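PDB 3MJQ: uncharacterized protein from Desulfitobacterium hafniense, which may act in the control of sporulation as a Spo0A-like regulator and probably has diguanylate cyclase activity as a full-length protein, of which this chain is the PAS domain. Local coordinates for residues L60-F64 and A65-E69; H43-T46 and I47-A50. The protein carries 1 engineered substitution. All blocks are in the same frame, centred on the assembly; numbering follows the deposited sequence.

Both contacts are local turns in the helical segment that connects the two strand groups of this PAS domain. Interaction 2 (43-50) comes first along the chain and holds the whole of the short helix 44-48; interaction 1 (60-69) follows in series, closing helix 53-65 just before strand 70-76. Their centres lie about 16 Å apart, yet they meet through one side chain: L60 CD2 is 4.0 Å from I44 CG2 and 4.2 Å from L45 CD1. The two consecutive helices are thus packed together; H43 caps the start of helix 44-48, and a Schellman motif ends helix 53-65 before the chain returns to the sheet in strand 70-76.

Interaction 1 of 2, residues L60-F64 and A65-E69; sequences LAELF and AGKKE
F64, whose CB lies against the backbone of A65 although its CA-CB bond points away overall, packs on I15 of strand 11-16 and L100 of strand 98-106, and L60 O, one helical turn back, sits at the ring's edge in its plane. The other flat group, the E62 carboxylate, works through OE1: K67 CG approaches to 3.5 Å, and K68 NZ, also at 3.5 Å, makes a salt bridge. E62 leaves the helix with CG beside the backbone N (chi1 -60°) and then runs extended, alongside K67 and obliquely across K68. The E62 and K67 CB atoms are 3.5 Å apart, while on the inner side L63 CD2 rests 4.0 Å from K68 CB. The backbone beneath is a Schellman motif with G66, at positive phi, as C-prime residue. E62 O takes K67 N at 3.1 Å from above its carbonyl plane and G66 N at 3.0 Å nearly along the C=O axis; G66 N also bonds weakly to L63 O (3.4 Å). E62 thus joins helix end to loop by its carbonyl, which takes two backbone N-H groups, and by its carboxylate, whose charge probably offsets part of that of K68.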
ATOM      1  N   LEU A  60       9.122 -15.033   7.119  1.00 73.49           N
ATOM      2  CA  LEU A  60       9.263 -13.686   7.652  1.00 64.63           C
ATOM      3  C   LEU A  60      10.704 -13.250   7.489  1.00 65.95           C
ATOM      4  O   LEU A  60      10.989 -12.088   7.220  1.00 75.62           O
ATOM      5  CB  LEU A  60       8.875 -13.648   9.136  1.00 57.71           C
ATOM      6  CG  LEU A  60       8.811 -12.246   9.748  1.00 55.62           C
ATOM      7  CD1 LEU A  60       7.902 -11.387   8.913  1.00 40.17           C
ATOM      8  CD2 LEU A  60       8.301 -12.303  11.171  1.00 59.19           C
ATOM      9  N   ALA A  61      11.614 -14.199   7.658  1.00 81.70           N
ATOM     10  CA  ALA A  61      13.031 -13.930   7.513  1.00 83.11           C
ATOM     11  C   ALA A  61      13.320 -13.484   6.081  1.00 88.12           C
ATOM     12  O   ALA A  61      13.975 -12.469   5.867  1.00101.34           O
ATOM     13  CB  ALA A  61      13.823 -15.172   7.847  1.00 85.58           C
ATOM     14  N   GLU A  62      12.825 -14.240   5.104  1.00 82.45           N
ATOM     15  CA  GLU A  62      13.030 -13.915   3.696  1.00 88.52           C
ATOM     16  C   GLU A  62      12.425 -12.558   3.333  1.00 88.85           C
ATOM     17  O   GLU A  62      13.050 -11.759   2.635  1.00 80.67           O
ATOM     18  CB  GLU A  62      12.384 -14.977   2.811  1.00 93.06           C
ATOM     19  CG  GLU A  62      12.901 -16.382   3.002  1.00101.11           C
ATOM     20  CD  GLU A  62      12.028 -17.395   2.286  1.00113.38           C
ATOM     21  OE1 GLU A  62      11.298 -16.997   1.350  1.00111.46           O
ATOM     22  OE2 GLU A  62      12.072 -18.589   2.650  1.00121.55           O
ATOM     23  N   LEU A  63      11.201 -12.314   3.799  1.00 88.52           N
ATOM     24  CA  LEU A  63      10.496 -11.066   3.512  1.00 85.75           C
ATOM     25  C   LEU A  63      11.335  -9.836   3.785  1.00 91.42           C
ATOM     26  O   LEU A  63      11.295  -8.879   3.013  1.00 99.98           O
ATOM     27  CB  LEU A  63       9.189 -10.973   4.310  1.00 78.70           C
ATOM     28  CG  LEU A  63       8.116 -12.013   3.975  1.00 74.47           C
ATOM     29  CD1 LEU A  63       6.770 -11.552   4.529  1.00 73.02           C
ATOM     30  CD2 LEU A  63       8.032 -12.205   2.477  1.00 78.71           C
ATOM     31  N   PHE A  64      12.082  -9.858   4.886  1.00 84.63           N
ATOM     32  CA  PHE A  64      12.947  -8.739   5.248  1.00 92.17           C
ATOM     33  C   PHE A  64      14.172  -8.699   4.336  1.00 96.44           C
ATOM     34  O   PHE A  64      14.676  -7.627   4.007  1.00 86.39           O
ATOM     35  CB  PHE A  64      13.391  -8.873   6.702  1.00 86.69           C
ATOM     36  CG  PHE A  64      12.409  -8.324   7.687  1.00 75.40           C
ATOM     37  CD1 PHE A  64      12.398  -6.970   7.990  1.00 81.55           C
ATOM     38  CD2 PHE A  64      11.501  -9.159   8.320  1.00 58.19           C
ATOM     39  CE1 PHE A  64      11.495  -6.455   8.914  1.00 77.71           C
ATOM     40  CE2 PHE A  64      10.594  -8.654   9.246  1.00 61.93           C
ATOM     41  CZ  PHE A  64      10.592  -7.299   9.542  1.00 71.61           C
ATOM     42  N   ALA A  65      14.646  -9.878   3.934  1.00102.55           N
ATOM     43  CA  ALA A  65      15.801  -9.990   3.045  1.00104.56           C
ATOM     44  C   ALA A  65      15.473  -9.359   1.698  1.00103.74           C
ATOM     45  O   ALA A  65      16.363  -8.885   1.000  1.00106.53           O
ATOM     46  CB  ALA A  65      16.181 -11.458   2.853  1.00105.30           C
ATOM     47  N   GLY A  66      14.191  -9.356   1.345  1.00103.68           N
ATOM     48  CA  GLY A  66      13.752  -8.782   0.085  1.00100.30           C
ATOM     49  C   GLY A  66      13.304  -9.874  -0.859  1.00 99.57           C
ATOM     50  O   GLY A  66      12.857  -9.616  -1.974  1.00100.91           O
ATOM     51  N   LYS A  67      13.420 -11.108  -0.392  1.00103.43           N
ATOM     52  CA  LYS A  67      13.051 -12.270  -1.178  1.00110.69           C
ATOM     53  C   LYS A  67      11.744 -12.109  -1.957  1.00109.04           C
ATOM     54  O   LYS A  67      11.726 -12.255  -3.174  1.00115.03           O
ATOM     55  CB  LYS A  67      12.966 -13.499  -0.266  1.00118.35           C
ATOM     56  CG  LYS A  67      12.800 -14.828  -1.005  1.00123.45           C
ATOM     57  CD  LYS A  67      14.058 -15.220  -1.786  1.00123.20           C
ATOM     58  CE  LYS A  67      13.852 -16.533  -2.535  1.00119.79           C
ATOM     59  NZ  LYS A  67      15.083 -16.992  -3.236  1.00116.54           N
ATOM     60  N   LYS A  68      10.652 -11.801  -1.266  1.00100.91           N
ATOM     61  CA  LYS A  68       9.363 -11.666  -1.948  1.00 91.54           C
ATOM     62  C   LYS A  68       8.687 -10.313  -1.731  1.00 78.48           C
ATOM     63  O   LYS A  68       9.001  -9.592  -0.775  1.00 67.28           O
ATOM     64  CB  LYS A  68       8.419 -12.785  -1.498  1.00 87.80           C
ATOM     65  CG  LYS A  68       9.006 -14.188  -1.636  1.00 91.73           C
ATOM     66  CD  LYS A  68       8.154 -15.250  -0.930  1.00 95.32           C
ATOM     67  CE  LYS A  68       8.851 -16.613  -0.953  1.00 94.00           C
ATOM     68  NZ  LYS A  68       8.158 -17.668  -0.158  1.00 92.52           N
ATOM     69  N   GLU A  69       7.758  -9.984  -2.629  1.00 78.18           N
ATOM     70  CA  GLU A  69       7.012  -8.725  -2.567  1.00 84.50           C
ATOM     71  C   GLU A  69       5.537  -8.961  -2.244  1.00 75.30           C
ATOM     72  O   GLU A  69       4.800  -8.018  -1.937  1.00 68.88           O
ATOM     73  CB  GLU A  69       7.124  -7.970  -3.898  1.00 91.03           C
ATOM     74  CG  GLU A  69       8.556  -7.727  -4.364  1.00 99.63           C
ATOM     75  CD  GLU A  69       8.653  -6.707  -5.489  1.00107.29           C
ATOM     76  OE1 GLU A  69       7.975  -6.886  -6.527  1.00111.69           O
ATOM     77  OE2 GLU A  69       9.416  -5.728  -5.335  1.00109.07           O
TER

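Interaction 2 of 2, residues H43-T46 and I47-A50; sequences HILT and ITSA
T48 lies back across I44 and L45, one turn earlier in the same short helix. Its CB stands 3.8 Å from I44 O. At that atom the side chain forks, and with chi1 at 69° the hydroxyl falls between the backbone N and the carbonyl carbon while CG2 lies beside the backbone N, anti to the carbonyl carbon. OG1 comes over L45 CA and has S49 OG at 3.1 Å, a hydrogen bond in which either hydroxyl may be the donor. CG2, the other tip, packs 3.8 Å from I44 CG1, the branch that I44 sends out anti to its own nitrogen (chi1 -169°). Farther along, I44 CD1 faces I47 CD1 at 4.3 Å, so the apolar arm of I44 is shared between two residues of the next turn. Its carbonyl is shared too: I44 O accepts T48 N at 3.0 Å in the carbonyl plane, whereas I47 N reaches it from above that plane. The last turn is closed by S49 N to L45 O, 2.7 Å. At the opposite end H43 is the N-cap, its ND1 accepting from L45 N at 3.0 Å; the donor lies close to the imidazole plane, consistent with ND1 being unprotonated here. Helix 44-48 is tied into the domain on several sides. L45 leans on M53 and E57 of helix 53-65, I44 makes a backbone hydrogen bond with G19 between strands 11-16 and 21-24, and I47 makes another with E76 at the end of strand 70-76.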
ATOM      1  N   HIS A  43       1.900 -11.759  18.115  1.00 76.24           N
ATOM      2  CA  HIS A  43       3.021 -11.921  17.196  1.00 68.36           C
ATOM      3  C   HIS A  43       2.375 -12.289  15.854  1.00 64.82           C
ATOM      4  O   HIS A  43       1.441 -13.086  15.815  1.00 74.02           O
ATOM      5  CB  HIS A  43       3.927 -13.046  17.690  1.00 63.94           C
ATOM      6  CG  HIS A  43       5.176 -13.226  16.883  1.00 67.81           C
ATOM      7  ND1 HIS A  43       5.179 -13.793  15.629  1.00 70.22           N
ATOM      8  CD2 HIS A  43       6.467 -12.936  17.168  1.00 73.03           C
ATOM      9  CE1 HIS A  43       6.418 -13.847  15.175  1.00 71.51           C
ATOM     10  NE2 HIS A  43       7.218 -13.334  16.089  1.00 72.21           N
ATOM     11  N   ILE A  44       2.852 -11.704  14.757  1.00 58.60           N
ATOM     12  CA  ILE A  44       2.270 -11.976  13.440  1.00 54.77           C
ATOM     13  C   ILE A  44       2.097 -13.457  13.135  1.00 48.07           C
ATOM     14  O   ILE A  44       1.067 -13.874  12.595  1.00 52.92           O
ATOM     15  CB  ILE A  44       3.090 -11.331  12.284  1.00 54.50           C
ATOM     16  CG1 ILE A  44       2.290 -11.413  10.973  1.00 48.65           C
ATOM     17  CG2 ILE A  44       4.440 -12.025  12.132  1.00 53.93           C
ATOM     18  CD1 ILE A  44       0.965 -10.613  10.984  1.00 57.06           C
ATOM     19  N   LEU A  45       3.094 -14.256  13.494  1.00 48.78           N
ATOM     20  CA  LEU A  45       3.040 -15.693  13.239  1.00 54.53           C
ATOM     21  C   LEU A  45       1.881 -16.405  13.939  1.00 48.56           C
ATOM     22  O   LEU A  45       1.489 -17.497  13.537  1.00 42.88           O
ATOM     23  CB  LEU A  45       4.382 -16.346  13.614  1.00 47.68           C
ATOM     24  CG  LEU A  45       5.474 -16.450  12.534  1.00 56.44           C
ATOM     25  CD1 LEU A  45       5.356 -15.324  11.538  1.00 52.73           C
ATOM     26  CD2 LEU A  45       6.843 -16.432  13.186  1.00 67.47           C
ATOM     27  N   THR A  46       1.322 -15.792  14.976  1.00 50.07           N
ATOM     28  CA  THR A  46       0.208 -16.409  15.701  1.00 63.54           C
ATOM     29  C   THR A  46      -1.039 -16.401  14.828  1.00 66.11           C
ATOM     30  O   THR A  46      -1.941 -17.236  14.980  1.00 62.74           O
ATOM     31  CB  THR A  46      -0.099 -15.653  17.005  1.00 71.19           C
ATOM     32  OG1 THR A  46       1.070 -15.640  17.826  1.00 75.53           O
ATOM     33  CG2 THR A  46      -1.222 -16.333  17.768  1.00 70.89           C
ATOM     34  N   ILE A  47      -1.055 -15.439  13.908  1.00 63.04           N
ATOM     35  CA  ILE A  47      -2.149 -15.236  12.969  1.00 48.92           C
ATOM     36  C   ILE A  47      -1.911 -15.920  11.612  1.00 53.93           C
ATOM     37  O   ILE A  47      -2.852 -16.389  10.954  1.00 44.92           O
ATOM     38  CB  ILE A  47      -2.329 -13.762  12.679  1.00 61.73           C
ATOM     39  CG1 ILE A  47      -2.327 -12.969  13.982  1.00 66.84           C
ATOM     40  CG2 ILE A  47      -3.602 -13.563  11.876  1.00 42.02           C
ATOM     41  CD1 ILE A  47      -2.244 -11.479  13.751  1.00 67.05           C
ATOM     42  N   THR A  48      -0.648 -15.959  11.200  1.00 55.27           N
ATOM     43  CA  THR A  48      -0.275 -16.544   9.928  1.00 64.65           C
ATOM     44  C   THR A  48       0.191 -18.000   9.970  1.00 67.93           C
ATOM     45  O   THR A  48      -0.134 -18.777   9.065  1.00 76.12           O
ATOM     46  CB  THR A  48       0.834 -15.721   9.293  1.00 60.67           C
ATOM     47  OG1 THR A  48       2.040 -15.888  10.051  1.00 65.04           O
ATOM     48  CG2 THR A  48       0.445 -14.255   9.276  1.00 53.37           C
ATOM     49  N   SER A  49       0.940 -18.370  11.013  1.00 68.23           N
ATOM     50  CA  SER A  49       1.492 -19.728  11.117  1.00 74.08           C
ATOM     51  C   SER A  49       1.219 -20.502  12.422  1.00 74.12           C
ATOM     52  O   SER A  49       2.079 -21.248  12.891  1.00 67.51           O
ATOM     53  CB  SER A  49       3.011 -19.667  10.883  1.00 79.53           C
ATOM     54  OG  SER A  49       3.367 -18.710   9.891  1.00 79.78           O
ATOM     55  N   ALA A  50       0.024 -20.348  12.979  1.00 78.84           N
ATOM     56  CA  ALA A  50      -0.358 -21.010  14.231  1.00 72.40           C
ATOM     57  C   ALA A  50       0.230 -22.412  14.480  1.00 83.76           C
ATOM     58  O   ALA A  50       0.708 -22.716  15.578  1.00 89.83           O
ATOM     59  CB  ALA A  50      -1.873 -21.058  14.332  1.00 67.39           C
TER